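Local coordinates for protein alpha-1,2-Mannosidase (Trichoderma reesei, PDB 1HCU) that probably trims four consecutive alpha-1,2-linked mannose residues from high-mannose N-glycans, using calcium as cofactor, at residues A[253-258]-A[321-326]; A[396-401]-A[408-413]; A[104-109]-A[183-188]; A[275-280]-A[326-331]. All coordinates share one frame; numbering follows the deposited sequence.

Contact 1 (A[253-258]-A[321-326]); sequences KMYLYD and ILLNEQ
Lys253 NZ is gripped by two oxygens, Glu249 OE1 in a salt bridge and Phe483 O of strand 481-483 in a hydrogen bond; it lies on the helix whose Tyr255 and Leu256 pack on Leu322 and Leu323. As in other family 47 glycosidases, the fold is an (alpha/alpha)7 barrel, and this contact brings the C-terminal ends of helices 245-257 and 312-323 together at its surface. Leu256 and Leu322 carry the apolar centre, their side chains meeting at about a right angle. The CD2 methyl of Leu322 lies 3.6 Å from Leu256 CB and 3.8 Å from Leu256 CG, while the CD1 branch of Leu322 comes within 4.0 Å of Leu256 CG. With an alanine here in place of Leu322, both branches are gone and Leu256 would probably border a gap between the two helix ends. Strand 481-483 bears on Leu256 as well, through Val482. Tyr255 holds its ring anti to the backbone N (chi1 180°), which carries it out to the end of the other helix. There the chain turns off in a Schellman motif at Asn324, whose positive phi of 54° goes with a bond from Asn324 N to Ile321 O of 3.2 Å. Lys266 of helix 263-280 touches Tyr255 and Leu323, adding a third helix to the cluster. The ring of Tyr255 meets this helix end mainly through CE2, which is 3.9 Å from the obliquely approaching Leu323 CD2 and 4.0 Å from Leu322 O, at the ring edge near its plane.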
# COMPACT_ATOMS: atom_id res chain seq x y z
N LYS A 253 6.98 -2.86 -10.26
CA LYS A 253 7.55 -1.60 -9.81
C LYS A 253 9.08 -1.58 -9.87
O LYS A 253 9.68 -0.53 -10.07
CB LYS A 253 7.05 -1.24 -8.41
CG LYS A 253 5.61 -0.75 -8.42
CD LYS A 253 5.16 -0.18 -7.08
CE LYS A 253 3.75 0.39 -7.17
NZ LYS A 253 3.31 0.97 -5.86
N MET A 254 9.69 -2.75 -9.72
CA MET A 254 11.14 -2.87 -9.80
C MET A 254 11.54 -2.65 -11.25
O MET A 254 12.63 -2.13 -11.54
CB MET A 254 11.60 -4.27 -9.35
CG MET A 254 11.58 -4.50 -7.85
SD MET A 254 12.34 -3.11 -6.94
CE MET A 254 14.06 -3.39 -7.25
N TYR A 255 10.66 -3.04 -12.17
CA TYR A 255 10.93 -2.86 -13.60
C TYR A 255 10.95 -1.38 -13.95
O TYR A 255 11.65 -0.97 -14.87
CB TYR A 255 9.88 -3.58 -14.44
CG TYR A 255 10.07 -3.44 -15.93
CD1 TYR A 255 11.15 -4.06 -16.58
CD2 TYR A 255 9.16 -2.73 -16.70
CE1 TYR A 255 11.30 -3.96 -17.97
CE2 TYR A 255 9.30 -2.63 -18.08
CZ TYR A 255 10.37 -3.24 -18.71
OH TYR A 255 10.47 -3.13 -20.09
N LEU A 256 10.16 -0.59 -13.22
CA LEU A 256 10.10 0.84 -13.45
C LEU A 256 11.39 1.43 -12.86
O LEU A 256 12.02 2.31 -13.45
CB LEU A 256 8.88 1.46 -12.74
CG LEU A 256 8.33 2.81 -13.22
CD1 LEU A 256 7.45 3.44 -12.13
CD2 LEU A 256 9.46 3.75 -13.58
N TYR A 257 11.78 0.92 -11.69
CA TYR A 257 12.98 1.40 -11.01
C TYR A 257 14.23 1.21 -11.87
O TYR A 257 15.14 2.02 -11.84
CB TYR A 257 13.15 0.70 -9.65
CG TYR A 257 14.27 1.30 -8.82
CD1 TYR A 257 15.51 0.67 -8.73
CD2 TYR A 257 14.11 2.54 -8.19
CE1 TYR A 257 16.58 1.27 -8.03
CE2 TYR A 257 15.16 3.13 -7.49
CZ TYR A 257 16.39 2.50 -7.42
OH TYR A 257 17.42 3.11 -6.74
N ASP A 258 14.26 0.13 -12.65
CA ASP A 258 15.38 -0.16 -13.55
C ASP A 258 14.97 -1.32 -14.48
O ASP A 258 15.10 -2.49 -14.13
CB ASP A 258 16.65 -0.53 -12.77
CG ASP A 258 17.86 -0.74 -13.67
OD1 ASP A 258 18.99 -0.84 -13.16
OD2 ASP A 258 17.68 -0.82 -14.91
N ILE A 321 1.10 0.72 -18.66
CA ILE A 321 1.84 1.91 -19.06
C ILE A 321 3.27 1.52 -19.39
O ILE A 321 3.74 1.73 -20.50
CB ILE A 321 1.86 2.96 -17.92
CG1 ILE A 321 0.45 3.48 -17.67
CG2 ILE A 321 2.77 4.13 -18.30
CD1 ILE A 321 0.37 4.42 -16.51
N LEU A 322 3.97 0.94 -18.41
CA LEU A 322 5.35 0.51 -18.59
C LEU A 322 5.57 -0.48 -19.72
O LEU A 322 6.65 -0.54 -20.30
CB LEU A 322 5.88 -0.10 -17.29
CG LEU A 322 6.44 0.79 -16.18
CD1 LEU A 322 5.68 2.09 -16.09
CD2 LEU A 322 6.37 0.03 -14.86
N LEU A 323 4.55 -1.27 -20.06
CA LEU A 323 4.71 -2.25 -21.12
C LEU A 323 3.99 -1.91 -22.42
O LEU A 323 4.04 -2.69 -23.37
CB LEU A 323 4.23 -3.62 -20.64
CG LEU A 323 5.04 -4.20 -19.49
CD1 LEU A 323 4.36 -5.43 -18.96
CD2 LEU A 323 6.46 -4.49 -19.96
N ASN A 324 3.34 -0.75 -22.46
CA ASN A 324 2.59 -0.34 -23.66
C ASN A 324 1.58 -1.40 -24.08
O ASN A 324 1.38 -1.63 -25.27
CB ASN A 324 3.53 -0.05 -24.83
CG ASN A 324 4.39 1.18 -24.62
OD1 ASN A 324 3.88 2.28 -24.40
ND2 ASN A 324 5.70 1.00 -24.68
N GLU A 325 0.96 -2.04 -23.10
CA GLU A 325 -0.04 -3.08 -23.34
C GLU A 325 -1.43 -2.64 -22.88
O GLU A 325 -1.73 -2.66 -21.69
CB GLU A 325 0.33 -4.37 -22.60
CG GLU A 325 1.47 -5.15 -23.22
CD GLU A 325 1.13 -5.64 -24.62
OE1 GLU A 325 -0.01 -6.13 -24.82
OE2 GLU A 325 2.00 -5.54 -25.50
N GLN A 326 -2.28 -2.28 -23.84
CA GLN A 326 -3.64 -1.84 -23.55
C GLN A 326 -4.45 -2.83 -22.72
O GLN A 326 -5.27 -2.43 -21.90
CB GLN A 326 -4.40 -1.58 -24.86
CG GLN A 326 -4.65 -0.11 -25.18
CD GLN A 326 -5.40 0.62 -24.08
OE1 GLN A 326 -6.36 0.11 -23.52
NE2 GLN A 326 -4.98 1.83 -23.79

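Contact 2 (A[396-401]-A[408-413]); sequences ESLYYA and SKWQDL
The indole of Trp410 receives Ala401 CB over one face and Leu398 CD2 at its edge. The methyl of Ala401 stands 3.4 Å above the indole plane, displaced toward the rim, and makes a CH-pi contact with the six-membered ring, 3.5 Å from its centroid and 16° off the ring normal. Leu398 CD2 comes in near the ring plane and touches Trp410 CE3 at 3.8 Å, with the two side chains crossing at about a right angle. The same methyl reaches on to Leu413 CB at 4.1 Å, one turn further along the second helix. Helices 393-405 and 408-425 thus form an antiparallel alpha-alpha hairpin; the axes of their short segments lie at 164° and approach to 8.8 Å. The small side chain of Ala401 suits this spacing, because it lets the broad ring lie flat against the first helix. A serine in place of Trp410 would probably leave Ala401 and Leu398 without the surface they pack on and open a gap between the helices. Ile333 of helix 326-344 touches both Ala401 and Trp410 and extends the apolar cluster. Leu398 lies about 9 Å, side chain to side chain, from Glu393, a predicted active-site residue near the start of its helix. Lys409 and Asp412 form a salt bridge within the second helix, whereas the helix-to-helix contact rests on dispersion and CH-pi attraction, which depend on close fit.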
# COMPACT_ATOMS: atom_id res chain seq x y z
N GLU A 396 -6.37 4.81 -4.48
CA GLU A 396 -5.14 4.54 -5.21
C GLU A 396 -5.48 4.12 -6.63
O GLU A 396 -4.98 4.71 -7.60
CB GLU A 396 -4.35 3.42 -4.53
CG GLU A 396 -2.99 3.10 -5.14
CD GLU A 396 -2.27 2.00 -4.37
OE1 GLU A 396 -2.61 1.81 -3.19
OE2 GLU A 396 -1.36 1.35 -4.94
N SER A 397 -6.34 3.12 -6.77
CA SER A 397 -6.69 2.65 -8.11
C SER A 397 -7.40 3.71 -8.95
O SER A 397 -7.14 3.82 -10.15
CB SER A 397 -7.51 1.37 -8.02
OG SER A 397 -6.68 0.31 -7.56
N LEU A 398 -8.29 4.48 -8.33
CA LEU A 398 -8.99 5.53 -9.05
C LEU A 398 -7.96 6.53 -9.56
O LEU A 398 -8.05 7.01 -10.69
CB LEU A 398 -9.99 6.23 -8.13
CG LEU A 398 -11.18 5.37 -7.70
CD1 LEU A 398 -11.95 6.09 -6.59
CD2 LEU A 398 -12.08 5.09 -8.90
N TYR A 399 -6.97 6.83 -8.73
CA TYR A 399 -5.93 7.76 -9.12
C TYR A 399 -5.23 7.29 -10.39
O TYR A 399 -5.12 8.05 -11.36
CB TYR A 399 -4.92 7.95 -7.97
CG TYR A 399 -3.66 8.66 -8.38
CD1 TYR A 399 -2.46 7.96 -8.51
CD2 TYR A 399 -3.65 10.03 -8.67
CE1 TYR A 399 -1.30 8.60 -8.93
CE2 TYR A 399 -2.49 10.67 -9.09
CZ TYR A 399 -1.32 9.95 -9.22
OH TYR A 399 -0.17 10.56 -9.66
N TYR A 400 -4.76 6.03 -10.41
CA TYR A 400 -4.10 5.50 -11.61
C TYR A 400 -5.01 5.56 -12.83
O TYR A 400 -4.55 5.89 -13.94
CB TYR A 400 -3.64 4.06 -11.41
CG TYR A 400 -2.35 3.90 -10.64
CD1 TYR A 400 -2.35 3.77 -9.25
CD2 TYR A 400 -1.12 3.85 -11.30
CE1 TYR A 400 -1.17 3.59 -8.54
CE2 TYR A 400 0.08 3.68 -10.60
CZ TYR A 400 0.04 3.55 -9.22
OH TYR A 400 1.20 3.34 -8.51
N ALA A 401 -6.29 5.21 -12.64
CA ALA A 401 -7.27 5.22 -13.73
C ALA A 401 -7.33 6.61 -14.38
O ALA A 401 -7.34 6.72 -15.62
CB ALA A 401 -8.64 4.82 -13.21
N SER A 408 -12.03 13.12 -16.57
CA SER A 408 -12.44 13.77 -15.33
C SER A 408 -13.44 12.94 -14.53
O SER A 408 -13.65 13.18 -13.34
CB SER A 408 -13.05 15.16 -15.61
OG SER A 408 -14.26 15.07 -16.35
N LYS A 409 -14.04 11.97 -15.20
CA LYS A 409 -15.00 11.09 -14.55
C LYS A 409 -14.35 10.42 -13.35
O LYS A 409 -14.98 10.23 -12.31
CB LYS A 409 -15.46 10.02 -15.54
CG LYS A 409 -16.93 9.65 -15.44
CD LYS A 409 -17.28 9.14 -14.06
CE LYS A 409 -18.64 9.69 -13.62
NZ LYS A 409 -18.67 11.19 -13.63
N TRP A 410 -13.08 10.07 -13.48
CA TRP A 410 -12.36 9.39 -12.41
C TRP A 410 -12.17 10.31 -11.22
O TRP A 410 -12.25 9.87 -10.07
CB TRP A 410 -11.02 8.85 -12.91
CG TRP A 410 -11.20 7.81 -13.98
CD1 TRP A 410 -11.05 7.98 -15.32
CD2 TRP A 410 -11.66 6.46 -13.79
NE1 TRP A 410 -11.38 6.82 -15.99
CE2 TRP A 410 -11.76 5.87 -15.08
CE3 TRP A 410 -11.99 5.68 -12.67
CZ2 TRP A 410 -12.18 4.55 -15.27
CZ3 TRP A 410 -12.41 4.37 -12.86
CH2 TRP A 410 -12.50 3.82 -14.15
N GLN A 411 -11.91 11.58 -11.49
CA GLN A 411 -11.75 12.53 -10.40
C GLN A 411 -13.06 12.63 -9.65
O GLN A 411 -13.07 12.74 -8.43
CB GLN A 411 -11.36 13.89 -10.94
CG GLN A 411 -10.03 13.90 -11.62
CD GLN A 411 -9.70 15.26 -12.16
OE1 GLN A 411 -10.41 15.79 -13.01
NE2 GLN A 411 -8.61 15.84 -11.67
N ASP A 412 -14.18 12.57 -10.37
CA ASP A 412 -15.49 12.66 -9.73
C ASP A 412 -15.72 11.46 -8.81
O ASP A 412 -16.25 11.61 -7.71
CB ASP A 412 -16.61 12.74 -10.78
CG ASP A 412 -16.57 14.04 -11.59
OD1 ASP A 412 -17.12 14.06 -12.71
OD2 ASP A 412 -15.99 15.04 -11.10
N LEU A 413 -15.33 10.27 -9.27
CA LEU A 413 -15.50 9.08 -8.45
C LEU A 413 -14.65 9.20 -7.19
O LEU A 413 -15.13 8.93 -6.09
CB LEU A 413 -15.10 7.83 -9.24
CG LEU A 413 -15.94 7.59 -10.49
CD1 LEU A 413 -15.43 6.34 -11.20
CD2 LEU A 413 -17.42 7.44 -10.11

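Contact 3 (A[104-109]-A[183-188]); sequences RYLGGL and LEWTRL
Helix 98-117 meets helix 182-192 chiefly through Leu106, which faces Glu184, Trp185 and Leu188 in the interior of the protein. Two residues earlier, Arg104 points away from the other helix; its NH1 makes a salt bridge with Glu100, a predicted proton donor, and its NE a hydrogen bond with Ser451 OG. Leu106 follows, in a region where the helix widens into a pi-type turn. Its CG lies anti to the backbone N (chi1 -165°), which sends both methyls across the interface. The CD2 methyl settles obliquely against the pyrrole part of Trp185, 3.5 Å from NE1 and 3.7 Å from CD1, and the same methyl lies 4.2 Å from Glu184 CB. The CD1 branch reaches Leu188 CD2 more loosely, at 4.5 Å. Next in sequence, the Gly107 backbone passes beside the Glu184 side chain. Glu184 OE2 is hydrogen-bonded to Asn484 ND2, and the side chain, bent at chi2 (-67°), lies about 6 Å from that of Thr485, a calcium-binding residue, and about 10 Å from the bound calcium. The axes of the two short segments are inclined at 47° and approach to 9.8 Å. Helix 127-144 closes the apolar side, with Ala137 on Leu106, Leu144 on Trp185 and Ala141 on Leu188, while helix 245-257 backs Glu184 through Tyr250.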
# COMPACT_ATOMS: atom_id res chain seq x y z
N ARG A 104 6.94 1.63 5.91
CA ARG A 104 6.62 2.92 6.54
C ARG A 104 7.84 3.79 6.83
O ARG A 104 8.01 4.86 6.26
CB ARG A 104 5.85 2.71 7.85
CG ARG A 104 4.42 2.21 7.71
CD ARG A 104 3.72 2.30 9.05
NE ARG A 104 2.33 1.85 8.98
CZ ARG A 104 1.96 0.64 8.60
NH1 ARG A 104 2.88 -0.25 8.25
NH2 ARG A 104 0.67 0.31 8.56
N TYR A 105 8.69 3.32 7.73
CA TYR A 105 9.86 4.08 8.13
C TYR A 105 10.93 4.24 7.06
O TYR A 105 11.24 5.35 6.63
CB TYR A 105 10.45 3.47 9.40
CG TYR A 105 9.53 3.62 10.60
CD1 TYR A 105 8.90 2.52 11.19
CD2 TYR A 105 9.31 4.88 11.17
CE1 TYR A 105 8.09 2.67 12.32
CE2 TYR A 105 8.50 5.05 12.29
CZ TYR A 105 7.90 3.94 12.87
OH TYR A 105 7.15 4.10 14.02
N LEU A 106 11.49 3.13 6.61
CA LEU A 106 12.50 3.16 5.58
C LEU A 106 11.93 3.85 4.33
O LEU A 106 12.55 4.75 3.76
CB LEU A 106 12.95 1.73 5.28
CG LEU A 106 14.24 1.59 4.49
CD1 LEU A 106 15.33 2.38 5.20
CD2 LEU A 106 14.63 0.11 4.35
N GLY A 107 10.73 3.45 3.92
CA GLY A 107 10.11 4.06 2.75
C GLY A 107 9.87 5.55 2.95
O GLY A 107 10.19 6.36 2.08
N GLY A 108 9.30 5.90 4.10
CA GLY A 108 9.01 7.30 4.38
C GLY A 108 10.24 8.19 4.41
O GLY A 108 10.20 9.31 3.90
N LEU A 109 11.33 7.70 4.99
CA LEU A 109 12.58 8.45 5.09
C LEU A 109 13.22 8.62 3.71
O LEU A 109 13.71 9.69 3.37
CB LEU A 109 13.56 7.75 6.04
CG LEU A 109 13.19 7.68 7.53
CD1 LEU A 109 14.03 6.60 8.24
CD2 LEU A 109 13.41 9.05 8.17
N LEU A 183 12.39 -3.05 -3.18
CA LEU A 183 12.37 -1.67 -3.65
C LEU A 183 13.14 -0.73 -2.73
O LEU A 183 14.05 -0.03 -3.17
CB LEU A 183 10.92 -1.16 -3.77
CG LEU A 183 10.59 -0.16 -4.89
CD1 LEU A 183 9.30 0.59 -4.54
CD2 LEU A 183 11.72 0.81 -5.11
N GLU A 184 12.79 -0.70 -1.44
CA GLU A 184 13.48 0.22 -0.56
C GLU A 184 14.91 -0.13 -0.19
O GLU A 184 15.72 0.76 0.03
CB GLU A 184 12.65 0.53 0.71
CG GLU A 184 11.71 -0.54 1.24
CD GLU A 184 10.54 -0.85 0.32
OE1 GLU A 184 10.63 -1.85 -0.42
OE2 GLU A 184 9.54 -0.09 0.34
N TRP A 185 15.22 -1.41 -0.16
CA TRP A 185 16.58 -1.85 0.16
C TRP A 185 17.52 -1.62 -1.03
O TRP A 185 18.70 -1.31 -0.84
CB TRP A 185 16.56 -3.32 0.60
CG TRP A 185 16.09 -3.47 2.03
CD1 TRP A 185 14.86 -3.14 2.53
CD2 TRP A 185 16.87 -3.90 3.14
NE1 TRP A 185 14.83 -3.33 3.89
CE2 TRP A 185 16.06 -3.79 4.30
CE3 TRP A 185 18.19 -4.35 3.29
CZ2 TRP A 185 16.52 -4.13 5.58
CZ3 TRP A 185 18.65 -4.69 4.56
CH2 TRP A 185 17.81 -4.58 5.69
N THR A 186 17.01 -1.75 -2.25
CA THR A 186 17.83 -1.51 -3.42
C THR A 186 18.05 -0.00 -3.52
O THR A 186 19.13 0.46 -3.86
CB THR A 186 17.15 -2.02 -4.73
OG1 THR A 186 17.13 -3.45 -4.73
CG2 THR A 186 17.92 -1.54 -5.95
N ARG A 187 17.01 0.76 -3.19
CA ARG A 187 17.08 2.22 -3.22
C ARG A 187 18.13 2.68 -2.22
O ARG A 187 18.91 3.58 -2.50
CB ARG A 187 15.71 2.82 -2.86
CG ARG A 187 15.63 4.34 -3.03
CD ARG A 187 16.01 4.73 -4.45
NE ARG A 187 16.21 6.17 -4.62
CZ ARG A 187 17.09 6.70 -5.47
NH1 ARG A 187 17.86 5.90 -6.21
NH2 ARG A 187 17.19 8.02 -5.59
N LEU A 188 18.16 2.04 -1.05
CA LEU A 188 19.13 2.41 -0.02
C LEU A 188 20.58 2.16 -0.51
O LEU A 188 21.44 3.01 -0.32
CB LEU A 188 18.85 1.61 1.27
CG LEU A 188 19.67 1.97 2.52
CD1 LEU A 188 19.43 3.42 2.88
CD2 LEU A 188 19.30 1.07 3.67

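Contact 4 (A[275-280]-A[326-331]); sequences STIGHL and QKYIDF
This is a partly buried apolar contact between two inclined helices near the periphery of the fold, where the end of helix 263-280 meets the first turns of helix 326-344. Ile277 and Phe331 make most of it. The CG1 methylene of Ile277 sits over the centre of one face of the Phe331 ring in a CH-pi contact, 3.6 Å from the centroid and only 8° off the ring normal. Phe331 carries its ring anti to the backbone N (chi1 -172°), which brings that face under Ile277. From CG1 the isoleucine continues to CD1, which lies 4.0 Å from Phe331 CB and also meets the edge of Tyr328 at CD2, 4.1 Å away. The hydroxyl of Tyr328 is hydrogen-bonded to Asp274 OD1, a second tie to helix 263-280. Phe316 of helix 312-323 touches Ile277 and Phe331, the two phenylalanine rings meeting with planes at about 60°. The axes of the short segments, inclined at 50°, stay 11.9 Å apart, so the large side chains bridge the distance. The two helices are part of the (alpha/alpha)7 barrel characteristic of glycosyl hydrolase family 47.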
# COMPACT_ATOMS: atom_id res chain seq x y z
N SER A 275 -2.25 -14.74 -15.83
CA SER A 275 -2.93 -15.81 -15.12
C SER A 275 -4.11 -15.33 -14.27
O SER A 275 -5.11 -16.02 -14.18
CB SER A 275 -1.96 -16.61 -14.25
OG SER A 275 -1.16 -17.46 -15.03
N THR A 276 -4.01 -14.16 -13.65
CA THR A 276 -5.14 -13.71 -12.83
C THR A 276 -6.27 -13.23 -13.74
O THR A 276 -7.44 -13.32 -13.39
CB THR A 276 -4.76 -12.60 -11.82
OG1 THR A 276 -4.98 -11.30 -12.39
CG2 THR A 276 -3.31 -12.74 -11.41
N ILE A 277 -5.91 -12.75 -14.92
CA ILE A 277 -6.90 -12.29 -15.88
C ILE A 277 -7.68 -13.46 -16.46
O ILE A 277 -8.90 -13.37 -16.63
CB ILE A 277 -6.24 -11.50 -17.03
CG1 ILE A 277 -5.75 -10.15 -16.52
CG2 ILE A 277 -7.25 -11.29 -18.17
CD1 ILE A 277 -5.11 -9.29 -17.59
N GLY A 278 -7.00 -14.56 -16.75
CA GLY A 278 -7.68 -15.71 -17.31
C GLY A 278 -8.27 -16.68 -16.30
O GLY A 278 -9.10 -17.51 -16.65
N HIS A 279 -7.88 -16.56 -15.03
CA HIS A 279 -8.36 -17.50 -14.02
C HIS A 279 -8.91 -16.91 -12.72
O HIS A 279 -9.75 -17.53 -12.07
CB HIS A 279 -7.23 -18.48 -13.68
CG HIS A 279 -6.62 -19.14 -14.88
ND1 HIS A 279 -7.29 -20.08 -15.63
CD2 HIS A 279 -5.40 -19.00 -15.44
CE1 HIS A 279 -6.50 -20.49 -16.61
NE2 HIS A 279 -5.35 -19.85 -16.52
N LEU A 280 -8.45 -15.73 -12.33
CA LEU A 280 -8.91 -15.11 -11.09
C LEU A 280 -10.04 -14.10 -11.30
O LEU A 280 -10.78 -13.79 -10.36
CB LEU A 280 -7.74 -14.43 -10.36
CG LEU A 280 -6.57 -15.32 -9.91
CD1 LEU A 280 -5.61 -14.51 -9.05
CD2 LEU A 280 -7.09 -16.50 -9.11
N GLN A 326 -2.28 -2.28 -23.84
CA GLN A 326 -3.64 -1.84 -23.55
C GLN A 326 -4.45 -2.83 -22.72
O GLN A 326 -5.27 -2.43 -21.90
CB GLN A 326 -4.40 -1.58 -24.86
CG GLN A 326 -4.65 -0.11 -25.18
CD GLN A 326 -5.40 0.62 -24.08
OE1 GLN A 326 -6.36 0.11 -23.52
NE2 GLN A 326 -4.98 1.83 -23.79
N LYS A 327 -4.22 -4.12 -22.96
CA LYS A 327 -4.93 -5.18 -22.26
C LYS A 327 -4.86 -4.99 -20.73
O LYS A 327 -5.87 -5.10 -20.04
CB LYS A 327 -4.36 -6.55 -22.63
CG LYS A 327 -2.93 -6.74 -22.15
CD LYS A 327 -2.37 -8.15 -22.39
CE LYS A 327 -1.88 -8.36 -23.83
NZ LYS A 327 -1.03 -9.60 -23.93
N TYR A 328 -3.66 -4.71 -20.22
CA TYR A 328 -3.47 -4.53 -18.78
C TYR A 328 -4.16 -3.25 -18.31
O TYR A 328 -4.70 -3.19 -17.21
CB TYR A 328 -1.97 -4.50 -18.43
CG TYR A 328 -1.26 -5.80 -18.79
CD1 TYR A 328 0.00 -5.78 -19.38
CD2 TYR A 328 -1.87 -7.04 -18.57
CE1 TYR A 328 0.64 -6.97 -19.76
CE2 TYR A 328 -1.25 -8.22 -18.95
CZ TYR A 328 0.00 -8.19 -19.55
OH TYR A 328 0.61 -9.36 -19.93
N ILE A 329 -4.14 -2.23 -19.16
CA ILE A 329 -4.80 -0.99 -18.80
C ILE A 329 -6.32 -1.22 -18.75
O ILE A 329 -6.97 -0.84 -17.77
CB ILE A 329 -4.47 0.14 -19.81
CG1 ILE A 329 -2.96 0.45 -19.76
CG2 ILE A 329 -5.31 1.38 -19.48
CD1 ILE A 329 -2.50 1.52 -20.74
N ASP A 330 -6.88 -1.85 -19.78
CA ASP A 330 -8.32 -2.12 -19.80
C ASP A 330 -8.75 -2.93 -18.58
O ASP A 330 -9.77 -2.62 -17.95
CB ASP A 330 -8.73 -2.90 -21.05
CG ASP A 330 -8.52 -2.13 -22.33
OD1 ASP A 330 -8.41 -0.89 -22.27
OD2 ASP A 330 -8.47 -2.78 -23.39
N PHE A 331 -7.99 -3.97 -18.27
CA PHE A 331 -8.32 -4.83 -17.13
C PHE A 331 -8.23 -4.03 -15.84
O PHE A 331 -9.09 -4.15 -14.97
CB PHE A 331 -7.39 -6.05 -17.09
CG PHE A 331 -7.79 -7.07 -16.06
CD1 PHE A 331 -7.10 -7.18 -14.87
CD2 PHE A 331 -8.91 -7.88 -16.27
CE1 PHE A 331 -7.50 -8.08 -13.89
CE2 PHE A 331 -9.32 -8.79 -15.29
CZ PHE A 331 -8.62 -8.89 -14.10

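Contacts 1 and 4 are the most closely related: both join a helix of the 245-280 region to one of the 312-344 region, share Gln326, and have centres 15 Å apart. They meet where Leu323 CD1 lies 4.1 Å from Tyr328 CE1. Contact 3 reaches contact 1 through the helix 245-257, with Tyr257 OH 2.9 Å from Arg187 NH1, probably a hydrogen bond, and Met254 SD 3.6 Å from Leu183 CA. Contact 2 touches contact 1 at Tyr400 OH and Lys253 CE, 4.1 Å apart. Contacts 2 and 3 flank opposite sides of the chain centre; in contact 3 the Glu184 side chain is about 10 Å from the bound calcium, and in contact 2 the Leu398 side chain is about 9 Å from that of Glu393, a predicted active-site residue.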